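PDB 7OMU: macro domain-containing protein from Thermosipho africanus, which joins a DarT-family domain to a macro domain, a layered alpha/beta fold, and holds adenosine-5-diphosphoribose in a pocket of the macro domain. Local coordinates for residues A[315-320]-A[334-339]; A[241-246]-A[351-356]; A[338-343]-A[376-381]. The protein carries 1 engineered substitution. All blocks are in the same frame, centred on the assembly; numbering follows the deposited sequence.

Contact 1 of 3, residues A[315-320]-A[334-339]. With APR (adenosine-5-diphosphoribose), chain C.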
loop_
_atom_site.group_PDB
_atom_site.type_symbol
_atom_site.label_atom_id
_atom_site.label_comp_id
_atom_site.label_asym_id
_atom_site.label_seq_id
_atom_site.Cartn_x
_atom_site.Cartn_y
_atom_site.Cartn_z
ATOM N N LEU A 315 9.341 -16.565 0.380
ATOM C CA LEU A 315 9.620 -17.818 -0.359
ATOM C C LEU A 315 10.288 -17.438 -1.679
ATOM O O LEU A 315 9.652 -16.736 -2.471
ATOM C CB LEU A 315 8.314 -18.581 -0.593
ATOM C CG LEU A 315 8.458 -19.938 -1.283
ATOM C CD1 LEU A 315 9.265 -20.899 -0.422
ATOM C CD2 LEU A 315 7.097 -20.535 -1.604
ATOM N N LEU A 316 11.539 -17.852 -1.871
ATOM C CA LEU A 316 12.295 -17.660 -3.134
ATOM C C LEU A 316 11.978 -18.833 -4.062
ATOM O O LEU A 316 12.357 -19.971 -3.740
ATOM C CB LEU A 316 13.787 -17.542 -2.814
ATOM C CG LEU A 316 14.134 -16.424 -1.831
ATOM C CD1 LEU A 316 15.603 -16.466 -1.453
ATOM C CD2 LEU A 316 13.764 -15.063 -2.402
ATOM N N PHE A 317 11.281 -18.546 -5.161
ATOM C CA PHE A 317 10.723 -19.531 -6.117
ATOM C C PHE A 317 11.421 -19.377 -7.462
ATOM O O PHE A 317 11.079 -18.491 -8.238
ATOM C CB PHE A 317 9.219 -19.302 -6.250
ATOM C CG PHE A 317 8.471 -20.410 -6.941
ATOM C CD1 PHE A 317 8.713 -20.708 -8.271
ATOM C CD2 PHE A 317 7.516 -21.145 -6.260
ATOM C CE1 PHE A 317 8.021 -21.723 -8.906
ATOM C CE2 PHE A 317 6.820 -22.158 -6.898
ATOM C CZ PHE A 317 7.076 -22.447 -8.218
ATOM N N PRO A 318 12.412 -20.229 -7.796
ATOM C CA PRO A 318 13.088 -20.138 -9.088
ATOM C C PRO A 318 12.172 -20.559 -10.248
ATOM O O PRO A 318 11.724 -21.698 -10.257
ATOM C CB PRO A 318 14.276 -21.098 -8.936
ATOM C CG PRO A 318 13.813 -22.110 -7.906
ATOM C CD PRO A 318 12.931 -21.324 -6.959
ATOM N N THR A 319 11.920 -19.633 -11.181
ATOM C CA THR A 319 11.056 -19.819 -12.379
ATOM C C THR A 319 11.901 -19.910 -13.655
ATOM O O THR A 319 11.291 -20.016 -14.733
ATOM C CB THR A 319 10.061 -18.664 -12.547
ATOM O OG1 THR A 319 10.807 -17.482 -12.842
ATOM C CG2 THR A 319 9.202 -18.426 -11.327
ATOM N N LYS A 320 13.236 -19.856 -13.546
ATOM C CA LYS A 320 14.176 -19.902 -14.702
ATOM C C LYS A 320 15.609 -20.101 -14.196
ATOM O O LYS A 320 15.815 -20.074 -12.964
ATOM C CB LYS A 320 14.064 -18.616 -15.524
ATOM C CG LYS A 320 14.431 -17.344 -14.773
ATOM C CD LYS A 320 13.622 -16.139 -15.198
ATOM C CE LYS A 320 13.825 -15.752 -16.647
ATOM N NZ LYS A 320 13.216 -14.435 -16.959
ATOM N N SER A 334 7.523 -28.217 -10.516
ATOM C CA SER A 334 8.429 -28.669 -9.428
ATOM C C SER A 334 8.210 -27.823 -8.169
ATOM O O SER A 334 7.892 -28.398 -7.118
ATOM C CB SER A 334 9.864 -28.609 -9.868
ATOM O OG SER A 334 10.721 -28.956 -8.791
ATOM N N GLY A 335 8.390 -26.505 -8.284
ATOM C CA GLY A 335 8.258 -25.545 -7.172
ATOM C C GLY A 335 6.887 -25.614 -6.520
ATOM O O GLY A 335 6.822 -25.536 -5.281
ATOM N N LEU A 336 5.827 -25.752 -7.320
ATOM C CA LEU A 336 4.425 -25.819 -6.822
ATOM C C LEU A 336 4.245 -27.103 -6.006
ATOM O O LEU A 336 3.664 -27.024 -4.912
ATOM C CB LEU A 336 3.456 -25.754 -8.006
ATOM C CG LEU A 336 3.376 -24.396 -8.703
ATOM C CD1 LEU A 336 2.688 -24.512 -10.055
ATOM C CD2 LEU A 336 2.659 -23.383 -7.825
ATOM N N ARG A 337 4.745 -28.233 -6.514
ATOM C CA ARG A 337 4.765 -29.532 -5.791
ATOM C C ARG A 337 5.483 -29.334 -4.456
ATOM O O ARG A 337 4.938 -29.768 -3.424
ATOM C CB ARG A 337 5.458 -30.612 -6.627
ATOM C CG ARG A 337 5.621 -31.949 -5.915
ATOM C CD ARG A 337 5.949 -33.096 -6.857
ATOM N NE ARG A 337 4.935 -33.280 -7.893
ATOM C CZ ARG A 337 3.773 -33.915 -7.736
ATOM N NH1 ARG A 337 3.437 -34.435 -6.566
ATOM N NH2 ARG A 337 2.942 -34.009 -8.758
ATOM N N TRP A 338 6.652 -28.689 -4.483
ATOM C CA TRP A 338 7.457 -28.387 -3.270
ATOM C C TRP A 338 6.553 -27.718 -2.232
ATOM O O TRP A 338 6.532 -28.197 -1.082
ATOM C CB TRP A 338 8.679 -27.517 -3.589
ATOM C CG TRP A 338 9.586 -27.346 -2.409
ATOM C CD1 TRP A 338 10.692 -28.086 -2.112
ATOM C CD2 TRP A 338 9.450 -26.387 -1.343
ATOM N NE1 TRP A 338 11.256 -27.653 -0.941
ATOM C CE2 TRP A 338 10.518 -26.613 -0.447
ATOM C CE3 TRP A 338 8.539 -25.360 -1.060
ATOM C CZ2 TRP A 338 10.693 -25.855 0.708
ATOM C CZ3 TRP A 338 8.713 -24.610 0.081
ATOM C CH2 TRP A 338 9.776 -24.859 0.953
ATOM N N ILE A 339 5.831 -26.667 -2.634
ATOM C CA ILE A 339 4.925 -25.882 -1.746
ATOM C C ILE A 339 3.899 -26.838 -1.128
ATOM O O ILE A 339 3.792 -26.866 0.116
ATOM C CB ILE A 339 4.272 -24.720 -2.520
ATOM C CG1 ILE A 339 5.311 -23.655 -2.880
ATOM C CG2 ILE A 339 3.099 -24.132 -1.744
ATOM C CD1 ILE A 339 4.784 -22.546 -3.758
HETATM N N1 APR C . 1.899 -7.516 -6.724
HETATM C C2 APR C . 1.452 -8.476 -7.545
HETATM N N3 APR C . 1.927 -8.865 -8.728
HETATM C C4 APR C . 3.006 -8.138 -9.065
HETATM C C5 APR C . 3.581 -7.120 -8.332
HETATM C C6 APR C . 2.987 -6.799 -7.095
HETATM N N6 APR C . 3.430 -5.842 -6.283
HETATM N N7 APR C . 4.682 -6.607 -9.007
HETATM C C8 APR C . 4.753 -7.310 -10.114
HETATM N N9 APR C . 3.754 -8.256 -10.205
HETATM C "C1'" APR C . 3.515 -9.215 -11.285
HETATM C "C2'" APR C . 3.947 -8.722 -12.665
HETATM O "O2'" APR C . 2.876 -8.094 -13.337
HETATM C "C3'" APR C . 4.412 -10.002 -13.374
HETATM O "O3'" APR C . 3.484 -10.393 -14.376
HETATM O "O4'" APR C . 4.277 -10.368 -11.020
HETATM C "C4'" APR C . 4.531 -11.063 -12.266
HETATM C "C5'" APR C . 5.856 -11.788 -12.176
HETATM O "O5'" APR C . 6.935 -10.843 -11.900
HETATM P PA APR C . 8.405 -11.017 -12.542
HETATM O O1A APR C . 9.428 -10.517 -11.574
HETATM O O2A APR C . 8.419 -10.435 -13.918
HETATM O O3A APR C . 8.552 -12.616 -12.647
HETATM P PB APR C . 9.063 -13.637 -13.781
HETATM O O1B APR C . 8.264 -13.399 -15.019
HETATM O O2B APR C . 9.073 -15.018 -13.213
HETATM O O5D APR C . 10.577 -13.139 -14.012
HETATM C C5D APR C . 11.643 -13.615 -13.141
HETATM O O4D APR C . 12.810 -11.503 -13.195
HETATM O O1D APR C . 12.090 -11.110 -11.041
HETATM C C1D APR C . 13.206 -11.271 -11.837
HETATM O O2D APR C . 15.223 -12.238 -10.750
HETATM C C2D APR C . 13.993 -12.515 -11.393
HETATM O O3D APR C . 15.359 -12.991 -13.373
HETATM C C3D APR C . 14.171 -13.331 -12.672
HETATM C C4D APR C . 12.937 -12.911 -13.478
#
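Phe-317 sends its ring from strand 313-318 onto the turn of helix 329-346 that carries Gly-335, the glycine backbone itself serving as the surface it meets. The tip atom Phe-317 CZ lies 3.5 Å from Gly-335 CA, and the ring approaches the glycine backbone obliquely, close to the peptide that leads into Leu-336. Ile-339 comes differently: its CD1 arrives at the ring edge, near the ring plane, 3.8 Å from Phe-317 CE2, and the two side chains stand at about a right angle. One methyl thus serves two partners, for Ile-339 CD1 also meets Leu-315 CD2 at 3.7 Å. With CG swung anti to the backbone N (chi1 -177°), Leu-315 spreads its two branches over the helix, CD2 on Ile-339 and CD1 3.8 Å from Trp-338 CZ3. Leucine and indole run past each other in opposite directions.

The side chains that meet here are apolar, yet the chain leaving the strand turns polar at once: Thr-319 OG1 lies 3.0 Å from O2B of the bound adenosine-5-diphosphoribose, and Lys-320 CD packs near its distal ribose. Strand and helix segments run roughly antiparallel, at 150°, as in a beta-alpha-beta crossover, here leading through helix 329-346 to the parallel strand 351-354. Between the two strands, strand 241-246 bonds to Leu-315 and Phe-317, while helix 365-376 packs on Leu-336 and Ile-339.

Contact 2 of 3, residues A[241-246]-A[351-356]. With APR (adenosine-5-diphosphoribose), chain C.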
loop_
_atom_site.group_PDB
_atom_site.type_symbol
_atom_site.label_atom_id
_atom_site.label_comp_id
_atom_site.label_asym_id
_atom_site.label_seq_id
_atom_site.Cartn_x
_atom_site.Cartn_y
_atom_site.Cartn_z
ATOM N N THR A 241 3.494 -15.597 4.166
ATOM C CA THR A 241 4.619 -15.950 3.265
ATOM C C THR A 241 4.368 -15.304 1.902
ATOM O O THR A 241 3.337 -15.611 1.279
ATOM C CB THR A 241 4.787 -17.471 3.161
ATOM O OG1 THR A 241 5.148 -17.971 4.450
ATOM C CG2 THR A 241 5.832 -17.887 2.146
ATOM N N LEU A 242 5.272 -14.423 1.478
ATOM C CA LEU A 242 5.250 -13.776 0.143
ATOM C C LEU A 242 6.252 -14.510 -0.748
ATOM O O LEU A 242 7.429 -14.619 -0.366
ATOM C CB LEU A 242 5.598 -12.290 0.283
ATOM C CG LEU A 242 4.872 -11.543 1.405
ATOM C CD1 LEU A 242 5.194 -10.056 1.349
ATOM C CD2 LEU A 242 3.364 -11.765 1.339
ATOM N N THR A 243 5.781 -15.017 -1.880
ATOM C CA THR A 243 6.602 -15.742 -2.875
ATOM C C THR A 243 7.195 -14.717 -3.841
ATOM O O THR A 243 6.529 -13.719 -4.134
ATOM C CB THR A 243 5.767 -16.824 -3.561
ATOM O OG1 THR A 243 5.018 -17.474 -2.534
ATOM C CG2 THR A 243 6.609 -17.830 -4.307
ATOM N N VAL A 244 8.426 -14.947 -4.279
ATOM C CA VAL A 244 9.204 -13.997 -5.117
ATOM C C VAL A 244 9.845 -14.809 -6.238
ATOM O O VAL A 244 10.677 -15.682 -5.926
ATOM C CB VAL A 244 10.255 -13.260 -4.268
ATOM C CG1 VAL A 244 11.151 -12.368 -5.117
ATOM C CG2 VAL A 244 9.608 -12.461 -3.149
ATOM N N SER A 245 9.442 -14.547 -7.484
ATOM C CA SER A 245 10.017 -15.185 -8.693
ATOM C C SER A 245 11.476 -14.744 -8.801
ATOM O O SER A 245 11.709 -13.527 -8.762
ATOM C CB SER A 245 9.236 -14.832 -9.931
ATOM O OG SER A 245 7.932 -14.385 -9.593
ATOM N N VAL A 246 12.402 -15.702 -8.881
ATOM C CA VAL A 246 13.871 -15.465 -9.001
ATOM C C VAL A 246 14.436 -16.382 -10.093
ATOM O O VAL A 246 13.700 -17.267 -10.585
ATOM C CB VAL A 246 14.592 -15.678 -7.655
ATOM C CG1 VAL A 246 14.124 -14.682 -6.608
ATOM C CG2 VAL A 246 14.444 -17.097 -7.134
ATOM N N LEU A 351 -0.307 -17.780 2.253
ATOM C CA LEU A 351 0.611 -17.706 1.089
ATOM C C LEU A 351 0.092 -16.706 0.042
ATOM O O LEU A 351 -1.099 -16.766 -0.320
ATOM C CB LEU A 351 0.735 -19.117 0.508
ATOM C CG LEU A 351 1.786 -19.295 -0.582
ATOM C CD1 LEU A 351 3.185 -19.099 -0.025
ATOM C CD2 LEU A 351 1.657 -20.662 -1.222
ATOM N N ALA A 352 0.968 -15.816 -0.417
ATOM C CA ALA A 352 0.782 -14.984 -1.624
ATOM C C ALA A 352 1.836 -15.399 -2.653
ATOM O O ALA A 352 3.032 -15.233 -2.371
ATOM C CB ALA A 352 0.892 -13.518 -1.279
ATOM N N VAL A 353 1.407 -15.955 -3.785
ATOM C CA VAL A 353 2.291 -16.238 -4.952
ATOM C C VAL A 353 1.900 -15.270 -6.065
ATOM O O VAL A 353 0.714 -15.044 -6.307
ATOM C CB VAL A 353 2.206 -17.708 -5.409
ATOM C CG1 VAL A 353 2.475 -18.681 -4.269
ATOM C CG2 VAL A 353 0.869 -18.034 -6.043
ATOM N N PRO A 354 2.878 -14.649 -6.764
ATOM C CA PRO A 354 2.589 -13.885 -7.971
ATOM C C PRO A 354 2.420 -14.855 -9.140
ATOM O O PRO A 354 2.908 -15.958 -9.042
ATOM C CB PRO A 354 3.843 -13.023 -8.141
ATOM C CG PRO A 354 4.946 -13.898 -7.602
ATOM C CD PRO A 354 4.316 -14.660 -6.453
ATOM N N ALA A 355 1.739 -14.428 -10.199
ATOM C CA ALA A 355 1.678 -15.159 -11.484
ATOM C C ALA A 355 3.112 -15.486 -11.920
ATOM O O ALA A 355 3.860 -14.548 -12.226
ATOM C CB ALA A 355 0.940 -14.328 -12.506
ATOM N N LEU A 356 3.490 -16.762 -11.904
ATOM C CA LEU A 356 4.899 -17.205 -12.088
ATOM C C LEU A 356 5.263 -17.167 -13.577
ATOM O O LEU A 356 4.489 -17.692 -14.392
ATOM C CB LEU A 356 5.056 -18.606 -11.492
ATOM C CG LEU A 356 4.786 -18.683 -9.992
ATOM C CD1 LEU A 356 4.540 -20.109 -9.548
ATOM C CD2 LEU A 356 5.929 -18.067 -9.206
HETATM N N1 APR C . 1.899 -7.516 -6.724
HETATM C C2 APR C . 1.452 -8.476 -7.545
HETATM N N3 APR C . 1.927 -8.865 -8.728
HETATM C C4 APR C . 3.006 -8.138 -9.065
HETATM C C5 APR C . 3.581 -7.120 -8.332
HETATM C C6 APR C . 2.987 -6.799 -7.095
HETATM N N6 APR C . 3.430 -5.842 -6.283
HETATM N N7 APR C . 4.682 -6.607 -9.007
HETATM C C8 APR C . 4.753 -7.310 -10.114
HETATM N N9 APR C . 3.754 -8.256 -10.205
HETATM C "C1'" APR C . 3.515 -9.215 -11.285
HETATM C "C2'" APR C . 3.947 -8.722 -12.665
HETATM O "O2'" APR C . 2.876 -8.094 -13.337
HETATM C "C3'" APR C . 4.412 -10.002 -13.374
HETATM O "O3'" APR C . 3.484 -10.393 -14.376
HETATM O "O4'" APR C . 4.277 -10.368 -11.020
HETATM C "C4'" APR C . 4.531 -11.063 -12.266
HETATM C "C5'" APR C . 5.856 -11.788 -12.176
HETATM O "O5'" APR C . 6.935 -10.843 -11.900
HETATM P PA APR C . 8.405 -11.017 -12.542
HETATM O O1A APR C . 9.428 -10.517 -11.574
HETATM O O2A APR C . 8.419 -10.435 -13.918
HETATM O O3A APR C . 8.552 -12.616 -12.647
HETATM P PB APR C . 9.063 -13.637 -13.781
HETATM O O1B APR C . 8.264 -13.399 -15.019
HETATM O O2B APR C . 9.073 -15.018 -13.213
HETATM O O5D APR C . 10.577 -13.139 -14.012
HETATM C C5D APR C . 11.643 -13.615 -13.141
HETATM O O4D APR C . 12.810 -11.503 -13.195
HETATM O O1D APR C . 12.090 -11.110 -11.041
HETATM C C1D APR C . 13.206 -11.271 -11.837
HETATM O O2D APR C . 15.223 -12.238 -10.750
HETATM C C2D APR C . 13.993 -12.515 -11.393
HETATM O O3D APR C . 15.359 -12.991 -13.373
HETATM C C3D APR C . 14.171 -13.331 -12.672
HETATM C C4D APR C . 12.937 -12.911 -13.478
#
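The flat peptide carbonyl of Ala-352 is gripped by two donors of Thr-243: the backbone N comes almost head-on to the oxygen, 2.8 Å from Ala-352 O with a C=O...N angle of 175°, whereas the hydroxyl OG1 sits 43° out of the carbonyl plane, above it, 3.0 Å from the same oxygen. The setting is a parallel strand pair in the central mixed sheet of the macro domain, where strands 241-246 and 351-354 lie side by side. Its other backbone bond, from Ala-352 N to Thr-241 O at 2.9 Å, is nearly straight.

Side chains sort onto the two faces of the sheet. Leu-242 CD2 touches Ala-352 CB on one; on the other, Thr-241 CG2 meets Leu-351 CD1 at 3.6 Å, on the side that helix 365-376 covers through Leu-351 and Val-353. The torsion that sets Thr-243 OG1 opposite its own carbonyl carbon (chi1 -44°) carries the hydroxyl toward the neighbouring strand, where it also packs against Val-353 CG1. The two side chains point the same way.

Toward their C-terminal ends the strands reach adenosine-5-diphosphoribose: Ser-245 O accepts a weak bond from its O1D, and Pro-354 CB faces the proximal ribose. Here the backbone pairing stops, since Pro-354 has no N-H to offer; its CD rests 3.3 Å from Thr-243 O instead.

Contact 3 of 3, residues A[338-343]-A[376-381]; sequences WIVENY and LTKLEI
Tyr-343 and Leu-379 form the tight part of this contact, in which helix 329-346 meets the loop between helix 365-376 and strand 383-386. Leu-379 CG stands over the middle of the tyrosine ring, 4.0 Å from its centroid and only 10° off the ring normal, a CH-pi contact over the face. Ile-381 approaches the same ring obliquely, its CD1 3.7 Å from Tyr-343 CD2, and runs past it in the opposite direction. The tyrosine CG sits between its backbone N and carbonyl carbon (chi1 82°), which brings one edge of the ring against Ile-339 O and Val-340 C of the preceding helical turn, while the hydroxyl reaches across to the loop. There Tyr-343 OH accepts the N-H of Glu-380 at 3.0 Å.

Deeper in, Leu-379 splits its methyls between two helix residues: CD1 lies 3.9 Å from Val-340 CG2, and CD2 an equal 3.9 Å from Ile-339 CG2. Leu-376 CD2 joins them on that same isoleucine branch, and Leu-351 of the sheet closes this apolar cluster.

The solvent side is looser. Lys-378 lays its CD 4.0 Å from Val-340 CG1, but its amine leads away from the helix; Glu-380 is likewise exposed, and its carboxylate forms a long, weak ion pair with Lys-344. The charged ends thus probably add little, although the aliphatic part of Lys-378 and the backbone of Glu-380 take part. Apolar packing and one directed bond carry the contact: the ring is held by its face and by its hydroxyl, and that hydroxyl satisfies a backbone N-H in an irregular part of the chain.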
loop_
_atom_site.group_PDB
_atom_site.type_symbol
_atom_site.label_atom_id
_atom_site.label_comp_id
_atom_site.label_asym_id
_atom_site.label_seq_id
_atom_site.Cartn_x
_atom_site.Cartn_y
_atom_site.Cartn_z
ATOM N N TRP A 338 6.652 -28.689 -4.483
ATOM C CA TRP A 338 7.457 -28.387 -3.270
ATOM C C TRP A 338 6.553 -27.718 -2.232
ATOM O O TRP A 338 6.532 -28.197 -1.082
ATOM C CB TRP A 338 8.679 -27.517 -3.589
ATOM C CG TRP A 338 9.586 -27.346 -2.409
ATOM C CD1 TRP A 338 10.692 -28.086 -2.112
ATOM C CD2 TRP A 338 9.450 -26.387 -1.343
ATOM N NE1 TRP A 338 11.256 -27.653 -0.941
ATOM C CE2 TRP A 338 10.518 -26.613 -0.447
ATOM C CE3 TRP A 338 8.539 -25.360 -1.060
ATOM C CZ2 TRP A 338 10.693 -25.855 0.708
ATOM C CZ3 TRP A 338 8.713 -24.610 0.081
ATOM C CH2 TRP A 338 9.776 -24.859 0.953
ATOM N N ILE A 339 5.831 -26.667 -2.634
ATOM C CA ILE A 339 4.925 -25.882 -1.746
ATOM C C ILE A 339 3.899 -26.838 -1.128
ATOM O O ILE A 339 3.792 -26.866 0.116
ATOM C CB ILE A 339 4.272 -24.720 -2.520
ATOM C CG1 ILE A 339 5.311 -23.655 -2.880
ATOM C CG2 ILE A 339 3.099 -24.132 -1.744
ATOM C CD1 ILE A 339 4.784 -22.546 -3.758
ATOM N N VAL A 340 3.200 -27.612 -1.961
ATOM C CA VAL A 340 2.146 -28.577 -1.528
ATOM C C VAL A 340 2.740 -29.530 -0.479
ATOM O O VAL A 340 2.076 -29.775 0.544
ATOM C CB VAL A 340 1.550 -29.337 -2.731
ATOM C CG1 VAL A 340 0.739 -30.552 -2.302
ATOM C CG2 VAL A 340 0.706 -28.429 -3.614
ATOM N N GLU A 341 3.953 -30.032 -0.715
ATOM C CA GLU A 341 4.597 -31.071 0.134
ATOM C C GLU A 341 5.103 -30.469 1.455
ATOM O O GLU A 341 5.135 -31.211 2.454
ATOM C CB GLU A 341 5.721 -31.756 -0.648
ATOM C CG GLU A 341 5.209 -32.650 -1.768
ATOM C CD GLU A 341 6.260 -33.223 -2.709
ATOM O OE1 GLU A 341 7.375 -32.657 -2.773
ATOM O OE2 GLU A 341 5.957 -34.238 -3.384
ATOM N N ASN A 342 5.468 -29.183 1.482
ATOM C CA ASN A 342 6.333 -28.615 2.552
ATOM C C ASN A 342 5.647 -27.492 3.347
ATOM O O ASN A 342 6.247 -27.058 4.354
ATOM C CB ASN A 342 7.655 -28.120 1.966
ATOM C CG ASN A 342 8.504 -29.249 1.425
ATOM O OD1 ASN A 342 8.917 -30.133 2.173
ATOM N ND2 ASN A 342 8.762 -29.238 0.129
ATOM N N TYR A 343 4.461 -27.021 2.954
ATOM C CA TYR A 343 3.791 -25.884 3.643
ATOM C C TYR A 343 3.431 -26.304 5.076
ATOM O O TYR A 343 3.530 -25.465 5.989
ATOM C CB TYR A 343 2.598 -25.363 2.838
ATOM C CG TYR A 343 1.307 -26.127 2.983
ATOM C CD1 TYR A 343 1.032 -27.219 2.179
ATOM C CD2 TYR A 343 0.338 -25.731 3.889
ATOM C CE1 TYR A 343 -0.161 -27.915 2.290
ATOM C CE2 TYR A 343 -0.864 -26.408 4.004
ATOM C CZ TYR A 343 -1.114 -27.508 3.205
ATOM O OH TYR A 343 -2.291 -28.191 3.311
ATOM N N LEU A 376 -2.137 -25.297 -5.904
ATOM C CA LEU A 376 -2.331 -24.416 -4.721
ATOM C C LEU A 376 -3.751 -24.560 -4.165
ATOM O O LEU A 376 -3.982 -24.097 -3.032
ATOM C CB LEU A 376 -2.031 -22.971 -5.121
ATOM C CG LEU A 376 -0.576 -22.683 -5.470
ATOM C CD1 LEU A 376 -0.429 -21.295 -6.067
ATOM C CD2 LEU A 376 0.313 -22.832 -4.247
ATOM N N THR A 377 -4.666 -25.176 -4.913
ATOM C CA THR A 377 -6.042 -25.469 -4.433
ATOM C C THR A 377 -5.959 -26.551 -3.350
ATOM O O THR A 377 -6.806 -26.545 -2.446
ATOM C CB THR A 377 -6.974 -25.826 -5.598
ATOM O OG1 THR A 377 -8.311 -25.638 -5.138
ATOM C CG2 THR A 377 -6.777 -27.231 -6.120
ATOM N N LYS A 378 -4.953 -27.424 -3.432
ATOM C CA LYS A 378 -4.704 -28.502 -2.440
ATOM C C LYS A 378 -4.407 -27.886 -1.065
ATOM O O LYS A 378 -4.803 -28.504 -0.064
ATOM C CB LYS A 378 -3.547 -29.402 -2.884
ATOM C CG LYS A 378 -3.732 -30.148 -4.202
ATOM C CD LYS A 378 -2.580 -31.107 -4.501
ATOM C CE LYS A 378 -2.260 -31.314 -5.973
ATOM N NZ LYS A 378 -3.025 -32.432 -6.578
ATOM N N LEU A 379 -3.738 -26.727 -1.006
ATOM C CA LEU A 379 -3.319 -26.075 0.270
ATOM C C LEU A 379 -4.532 -25.862 1.180
ATOM O O LEU A 379 -5.539 -25.327 0.688
ATOM C CB LEU A 379 -2.634 -24.736 -0.020
ATOM C CG LEU A 379 -1.112 -24.787 -0.089
ATOM C CD1 LEU A 379 -0.649 -25.831 -1.097
ATOM C CD2 LEU A 379 -0.541 -23.418 -0.426
ATOM N N GLU A 380 -4.412 -26.243 2.458
ATOM C CA GLU A 380 -5.459 -26.081 3.505
ATOM C C GLU A 380 -5.207 -24.788 4.294
ATOM O O GLU A 380 -5.532 -24.758 5.499
ATOM C CB GLU A 380 -5.470 -27.277 4.459
ATOM C CG GLU A 380 -5.599 -28.631 3.781
ATOM C CD GLU A 380 -5.713 -29.785 4.768
ATOM O OE1 GLU A 380 -6.591 -29.716 5.652
ATOM O OE2 GLU A 380 -4.913 -30.747 4.670
ATOM N N ILE A 381 -4.658 -23.761 3.637
ATOM C CA ILE A 381 -4.369 -22.417 4.225
ATOM C C ILE A 381 -4.833 -21.351 3.236
ATOM O O ILE A 381 -4.995 -21.645 2.054
ATOM C CB ILE A 381 -2.867 -22.269 4.540
ATOM C CG1 ILE A 381 -1.989 -22.608 3.330
ATOM C CG2 ILE A 381 -2.492 -23.095 5.757
ATOM C CD1 ILE A 381 -0.564 -22.124 3.448
#

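Together the three contacts follow the macro domain from sheet to outer layer. Contact 2 is core, strand on strand, and relies on backbone bonds reinforced by the Thr-243 hydroxyl; contact 1, also buried, sets a helix on the sheet with apolar side chains and the bare backbone of Gly-335; contact 3 is partly open to solvent, joining that same helix 329-346 to a loop, and has a single bond, from a backbone N-H to a tyrosine hydroxyl. Contacts 1 and 2 are linked by neighbouring strands 313-318 and 241-246, and both touch adenosine-5-diphosphoribose, which contact 3 does not. Ile-339 serves contacts 1 and 3, while Leu-351 of contact 2 packs on Ile-339, Leu-376 and Leu-379.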